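Imine reductase (Bacillus cereus, PDB 4D3D) probably catalyses the NADPH-dependent, S-selective reduction of cyclic imines such as 2-methylpyrroline to the corresponding amines. Local coordinates at residues Gly155-Val158 against Val159-His163; Val282-Arg285 against Gly286-Gly290. All coordinates share one frame; numbering follows the deposited sequence.

Interaction 1: Gly155-Val158 against Val159-His163; sequences GDRV and VFEAH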
ATOM      1  N   GLY B 155     -11.462 -21.465  14.472  1.00 19.51           N
ATOM      2  CA  GLY B 155     -12.386 -22.589  14.738  1.00 20.41           C
ATOM      3  C   GLY B 155     -12.477 -22.795  16.268  1.00 22.13           C
ATOM      4  O   GLY B 155     -12.066 -21.964  17.069  1.00 21.39           O
ATOM      5  N   ASP B 156     -13.124 -23.867  16.692  1.00 23.36           N
ATOM      6  CA  ASP B 156     -13.364 -24.076  18.128  0.50 24.24           C
ATOM      7  C   ASP B 156     -12.069 -24.094  18.904  1.00 21.91           C
ATOM      8  O   ASP B 156     -11.128 -24.818  18.575  1.00 22.20           O
ATOM      9  CB  ASP B 156     -14.138 -25.383  18.398  0.50 27.59           C
ATOM     10  CG  ASP B 156     -15.639 -25.185  18.465  0.50 29.18           C
ATOM     11  OD1 ASP B 156     -16.185 -24.124  18.017  0.50 28.19           O
ATOM     12  OD2 ASP B 156     -16.277 -26.128  19.001  0.50 31.15           O
ATOM     13  N   ARG B 157     -12.000 -23.308  19.968  1.00 22.25           N
ATOM     14  CA  ARG B 157     -10.711 -23.164  20.704  1.00 24.46           C
ATOM     15  C   ARG B 157     -10.270 -24.487  21.350  1.00 25.45           C
ATOM     16  O   ARG B 157      -9.064 -24.803  21.396  1.00 22.87           O
ATOM     17  CB  ARG B 157     -10.793 -22.091  21.773  1.00 27.35           C
ATOM     18  CG  ARG B 157      -9.481 -21.941  22.554  1.00 33.86           C
ATOM     19  CD  ARG B 157      -9.503 -20.917  23.659  1.00 44.46           C
ATOM     20  NE  ARG B 157      -8.473 -19.955  23.309  1.00 55.31           N
ATOM     21  CZ  ARG B 157      -8.717 -18.755  22.771  1.00 54.68           C
ATOM     22  NH1 ARG B 157      -9.963 -18.304  22.550  1.00 53.66           N
ATOM     23  NH2 ARG B 157      -7.681 -17.988  22.465  1.00 52.23           N
ATOM     24  N   VAL B 158     -11.230 -25.249  21.848  1.00 25.59           N
ATOM     25  CA  VAL B 158     -10.892 -26.544  22.527  0.50 25.33           C
ATOM     26  C   VAL B 158     -10.358 -27.570  21.519  1.00 24.25           C
ATOM     27  O   VAL B 158      -9.384 -28.306  21.809  1.00 24.07           O
ATOM     28  CB  VAL B 158     -12.084 -27.077  23.371  0.50 29.32           C
ATOM     29  CG1 VAL B 158     -13.348 -27.286  22.544  0.50 28.96           C
ATOM     30  CG2 VAL B 158     -11.706 -28.351  24.152  0.50 30.26           C
ATOM     31  N   VAL B 159     -10.928 -27.587  20.309  1.00 23.63           N
ATOM     32  CA  VAL B 159     -10.469 -28.473  19.247  1.00 24.07           C
ATOM     33  C   VAL B 159      -9.041 -28.051  18.831  1.00 21.51           C
ATOM     34  O   VAL B 159      -8.149 -28.839  18.706  1.00 21.39           O
ATOM     35  CB  VAL B 159     -11.457 -28.493  18.028  1.00 25.57           C
ATOM     36  CG1 VAL B 159     -10.892 -29.323  16.902  1.00 26.30           C
ATOM     37  CG2 VAL B 159     -12.805 -29.111  18.404  1.00 26.26           C
ATOM     38  N   PHE B 160      -8.855 -26.741  18.598  1.00 20.70           N
ATOM     39  CA  PHE B 160      -7.553 -26.229  18.279  1.00 20.37           C
ATOM     40  C   PHE B 160      -6.502 -26.570  19.360  1.00 22.87           C
ATOM     41  O   PHE B 160      -5.413 -27.059  19.044  1.00 22.59           O
ATOM     42  CB  PHE B 160      -7.553 -24.700  18.007  1.00 19.35           C
ATOM     43  CG  PHE B 160      -6.156 -24.162  17.748  1.00 21.50           C
ATOM     44  CD1 PHE B 160      -5.486 -24.473  16.573  1.00 22.70           C
ATOM     45  CD2 PHE B 160      -5.481 -23.484  18.735  1.00 25.18           C
ATOM     46  CE1 PHE B 160      -4.166 -24.045  16.384  1.00 23.45           C
ATOM     47  CE2 PHE B 160      -4.194 -23.039  18.536  1.00 23.63           C
ATOM     48  CZ  PHE B 160      -3.538 -23.344  17.362  1.00 22.39           C
ATOM     49  N   GLU B 161      -6.825 -26.353  20.639  1.00 23.92           N
ATOM     50  CA  GLU B 161      -5.824 -26.624  21.640  1.00 24.65           C
ATOM     51  C   GLU B 161      -5.473 -28.103  21.715  1.00 23.44           C
ATOM     52  O   GLU B 161      -4.325 -28.485  22.004  1.00 27.89           O
ATOM     53  CB  GLU B 161      -6.318 -26.139  22.986  1.00 26.90           C
ATOM     54  CG  GLU B 161      -6.335 -24.623  23.133  1.00 32.66           C
ATOM     55  CD  GLU B 161      -4.953 -23.981  22.943  1.00 35.62           C
ATOM     56  OE1 GLU B 161      -3.900 -24.613  23.201  1.00 42.55           O
ATOM     57  OE2 GLU B 161      -4.909 -22.817  22.500  1.00 35.48           O
ATOM     58  N   ALA B 162      -6.439 -28.953  21.430  1.00 24.23           N
ATOM     59  CA  ALA B 162      -6.167 -30.418  21.486  1.00 25.22           C
ATOM     60  C   ALA B 162      -5.146 -30.867  20.446  1.00 28.65           C
ATOM     61  O   ALA B 162      -4.456 -31.868  20.632  1.00 29.22           O
ATOM     62  CB  ALA B 162      -7.441 -31.192  21.312  1.00 28.31           C
ATOM     63  N   HIS B 163      -5.029 -30.119  19.336  1.00 24.80           N
ATOM     64  CA  HIS B 163      -4.167 -30.510  18.236  1.00 23.30           C
ATOM     65  C   HIS B 163      -3.006 -29.577  17.967  1.00 25.36           C
ATOM     66  O   HIS B 163      -2.224 -29.804  17.036  1.00 23.83           O
ATOM     67  CB  HIS B 163      -5.005 -30.770  16.985  1.00 23.98           C
ATOM     68  CG  HIS B 163      -5.960 -31.903  17.183  1.00 27.28           C
ATOM     69  ND1 HIS B 163      -5.546 -33.226  17.218  1.00 28.69           N
ATOM     70  CD2 HIS B 163      -7.268 -31.910  17.499  1.00 26.37           C
ATOM     71  CE1 HIS B 163      -6.577 -33.991  17.509  1.00 29.31           C
ATOM     72  NE2 HIS B 163      -7.626 -33.216  17.705  1.00 26.95           N
TER

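Interaction 2: Val282-Arg285 against Gly286-Gly290; sequences VFRR and GMKTG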
ATOM      1  N   VAL B 282     -12.819   7.038  -6.223  1.00 14.01           N
ATOM      2  CA  VAL B 282     -13.184   6.835  -4.812  1.00 14.54           C
ATOM      3  C   VAL B 282     -13.272   8.201  -4.098  1.00 13.61           C
ATOM      4  O   VAL B 282     -14.248   8.502  -3.380  1.00 13.28           O
ATOM      5  CB  VAL B 282     -12.225   5.885  -4.075  1.00 14.14           C
ATOM      6  CG1 VAL B 282     -12.605   5.795  -2.624  1.00 15.86           C
ATOM      7  CG2 VAL B 282     -12.254   4.478  -4.667  1.00 15.47           C
ATOM      8  N   PHE B 283     -12.198   8.992  -4.221  1.00 13.37           N
ATOM      9  CA  PHE B 283     -12.177  10.362  -3.636  1.00 14.02           C
ATOM     10  C   PHE B 283     -13.363  11.193  -4.118  1.00 13.62           C
ATOM     11  O   PHE B 283     -14.003  11.867  -3.297  1.00 15.71           O
ATOM     12  CB  PHE B 283     -10.879  11.079  -3.946  1.00 12.93           C
ATOM     13  CG  PHE B 283      -9.740  10.742  -2.965  1.00 15.48           C
ATOM     14  CD1 PHE B 283      -9.042   9.555  -3.064  1.00 15.04           C
ATOM     15  CD2 PHE B 283      -9.406  11.633  -1.971  1.00 15.03           C
ATOM     16  CE1 PHE B 283      -8.100   9.249  -2.102  1.00 16.08           C
ATOM     17  CE2 PHE B 283      -8.391  11.341  -1.035  1.00 15.40           C
ATOM     18  CZ  PHE B 283      -7.740  10.138  -1.149  1.00 16.79           C
ATOM     19  N   ARG B 284     -13.638  11.161  -5.408  1.00 14.47           N
ATOM     20  CA  ARG B 284     -14.770  11.926  -5.951  1.00 16.71           C
ATOM     21  C   ARG B 284     -16.094  11.463  -5.404  1.00 17.09           C
ATOM     22  O   ARG B 284     -16.950  12.295  -5.073  1.00 13.96           O
ATOM     23  CB  ARG B 284     -14.760  11.949  -7.447  1.00 18.25           C
ATOM     24  CG  ARG B 284     -13.640  12.782  -8.036  1.00 22.74           C
ATOM     25  CD  ARG B 284     -13.773  13.137  -9.517  1.00 28.25           C
ATOM     26  NE  ARG B 284     -15.008  13.974  -9.743  1.00 26.71           N
ATOM     27  CZ  ARG B 284     -15.135  15.321  -9.601  1.00 34.37           C
ATOM     28  NH1 ARG B 284     -14.096  16.142  -9.226  1.00 34.90           N
ATOM     29  NH2 ARG B 284     -16.328  15.897  -9.861  1.00 34.77           N
ATOM     30  N   ARG B 285     -16.274  10.174  -5.230  1.00 16.82           N
ATOM     31  CA  ARG B 285     -17.483   9.694  -4.609  1.00 17.81           C
ATOM     32  C   ARG B 285     -17.642  10.153  -3.200  1.00 15.39           C
ATOM     33  O   ARG B 285     -18.721  10.486  -2.763  1.00 18.94           O
ATOM     34  CB  ARG B 285     -17.547   8.126  -4.725  1.00 16.47           C
ATOM     35  CG  ARG B 285     -17.776   7.667  -6.136  1.00 21.60           C
ATOM     36  CD  ARG B 285     -17.179   6.269  -6.412  1.00 28.91           C
ATOM     37  NE  ARG B 285     -17.854   5.273  -5.728  1.00 30.81           N
ATOM     38  CZ  ARG B 285     -17.423   3.989  -5.584  1.00 27.76           C
ATOM     39  NH1 ARG B 285     -16.165   3.502  -5.972  1.00 27.30           N
ATOM     40  NH2 ARG B 285     -18.244   3.254  -4.941  1.00 27.30           N
ATOM     41  N   GLY B 286     -16.576  10.219  -2.425  1.00 13.59           N
ATOM     42  CA  GLY B 286     -16.664  10.760  -1.085  1.00 15.09           C
ATOM     43  C   GLY B 286     -17.010  12.253  -1.059  1.00 14.13           C
ATOM     44  O   GLY B 286     -17.727  12.692  -0.172  1.00 15.42           O
ATOM     45  N   MET B 287     -16.430  13.018  -1.962  1.00 14.33           N
ATOM     46  CA  MET B 287     -16.738  14.444  -2.088  1.00 14.09           C
ATOM     47  C   MET B 287     -18.208  14.675  -2.399  1.00 14.31           C
ATOM     48  O   MET B 287     -18.865  15.463  -1.737  1.00 15.29           O
ATOM     49  CB  MET B 287     -15.838  15.066  -3.148  1.00 15.46           C
ATOM     50  CG  MET B 287     -14.361  15.153  -2.743  1.00 15.78           C
ATOM     51  SD  MET B 287     -14.000  16.204  -1.329  1.00 16.57           S
ATOM     52  CE  MET B 287     -14.582  17.829  -1.969  1.00 15.19           C
ATOM     53  N   LYS B 288     -18.698  13.916  -3.347  1.00 15.87           N
ATOM     54  CA  LYS B 288     -20.115  14.020  -3.786  1.00 16.33           C
ATOM     55  C   LYS B 288     -21.129  13.491  -2.846  1.00 17.35           C
ATOM     56  O   LYS B 288     -22.354  13.690  -3.103  1.00 17.70           O
ATOM     57  CB  LYS B 288     -20.235  13.407  -5.132  1.00 20.04           C
ATOM     58  CG  LYS B 288     -19.601  14.129  -6.290  1.00 22.05           C
ATOM     59  CD  LYS B 288     -19.894  13.210  -7.484  1.00 32.00           C
ATOM     60  CE  LYS B 288     -19.105  13.633  -8.658  1.00 36.86           C
ATOM     61  NZ  LYS B 288     -19.344  12.606  -9.724  1.00 40.00           N
ATOM     62  N   THR B 289     -20.741  12.859  -1.756  1.00 16.26           N
ATOM     63  CA  THR B 289     -21.591  12.540  -0.660  1.00 17.08           C
ATOM     64  C   THR B 289     -21.426  13.384   0.583  1.00 17.42           C
ATOM     65  O   THR B 289     -21.809  13.048   1.690  1.00 19.57           O
ATOM     66  CB  THR B 289     -21.498  11.027  -0.296  1.00 18.89           C
ATOM     67  OG1 THR B 289     -20.114  10.657  -0.104  1.00 18.79           O
ATOM     68  CG2 THR B 289     -22.044  10.244  -1.417  1.00 19.88           C
ATOM     69  N   GLY B 290     -20.754  14.530   0.405  1.00 16.54           N
ATOM     70  CA  GLY B 290     -20.702  15.560   1.449  1.00 14.71           C
ATOM     71  C   GLY B 290     -19.603  15.508   2.453  1.00 16.89           C
ATOM     72  O   GLY B 290     -19.829  15.877   3.612  1.00 17.60           O
TER
HETATM   73  O   HOH W   1     -16.876  11.691 -10.589  1.00 36.54           O

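Interaction 1: Gly155-Val158 against Val159-His163
Glu161 runs alongside Arg157, one turn earlier at the start of helix 157-170. Its CB rests 3.4 Å from Arg157 O, and CG comes closer still, 3.2 Å from the same oxygen, while also lying 4.2 Å from Arg157 CG. The chain bends at chi2 (-59°), and the carboxylate plane ends up within 3° of that of the Arg157 guanidinium, the two side chains pointing the same way. The two charged groups do not touch, however: Arg157 NE and Glu161 OE2 stay 4.6 Å apart, and OE2 forms its salt bridge with Arg164. This turn opens the helical crossover of a beta-alpha-beta unit, strand 149-155, helix 157-170 and strand 171-175, in the Rossmann-type nucleotide-binding domain. Asp156 sits at the N-cap position but, in the conformer given, makes no capping bond with its side chain; Glu178 OE2 instead takes the N-H of Arg157. The carbonyl of Asp156 receives Phe160 N at 3.0 Å in a nearly straight bond (175° at the hydrogen). On the inner side, the Val159 side chain packs on Val106 and Ile133. Phe160 swings its ring away to meet Tyr153 and Tyr175.

Interaction 2: Val282-Arg285 against Gly286-Gly290
Met287 bends over the carbonyl of Phe283 in the last turn of helix 274-288, part of the all-helical C-terminal domain. Its CG lies 3.4 Å from Phe283 O, the oxygen that also accepts Met287 N at 3.0 Å. With CG beside its own backbone N (chi1 -69°) and further bends at chi2 and chi3, the thioether end turns away from the preceding turn, and the side chain reaches Leu252 and Ala292. Gly286, buried and without a side chain, gives its N-H to Val282 O. This is the tight side: Phe283 packs on Leu252 and Leu256 and meets Trp195 of the second subunit edge-to-face, while Val282 lies on Leu199 of that subunit. The Arg285 side chain reaches the interface, where NH2 forms a salt bridge with Asp272 of the second subunit. The solvent side is looser. Lys288 extends fully beyond CG, crossing Arg284 obliquely, with CE 3.8 Å from Arg284 NH2; the like charges, Arg284 NH2 and Lys288 NZ, are 4.5 Å apart. Thr289 OG1 faces Arg285 O at 3.0 Å and Gly286 O at 3.1 Å, and its one proton could go to either. A water at the Arg284 guanidinium edge, in its plane, accepts from NE at 3.1 Å and from Lys288 NZ at 2.8 Å.

How the interactions relate
Both interactions are local helix turns, but at opposite ends of their helices: interaction 1 starts helix 157-170 in the NAD-binding domain, interaction 2 finishes helix 274-288 in the C-terminal domain. Their centres are 45 Å apart and they share no element. Interaction 1 is mainly a surface contact, with buried Phe160 turned to the strands of its own chain; no other subunit touches it. Interaction 2 is partly buried, and its inner residues pack on helices 252-268 and 300-304 of their own chain and on the second subunit. The charges differ accordingly: in 155-163 opposite charges lie near each other without pairing, the glutamate bonding to Arg164 on its own helix, whereas 282-290 brings like charges near a shared water and sends another arginine across the dimer interface.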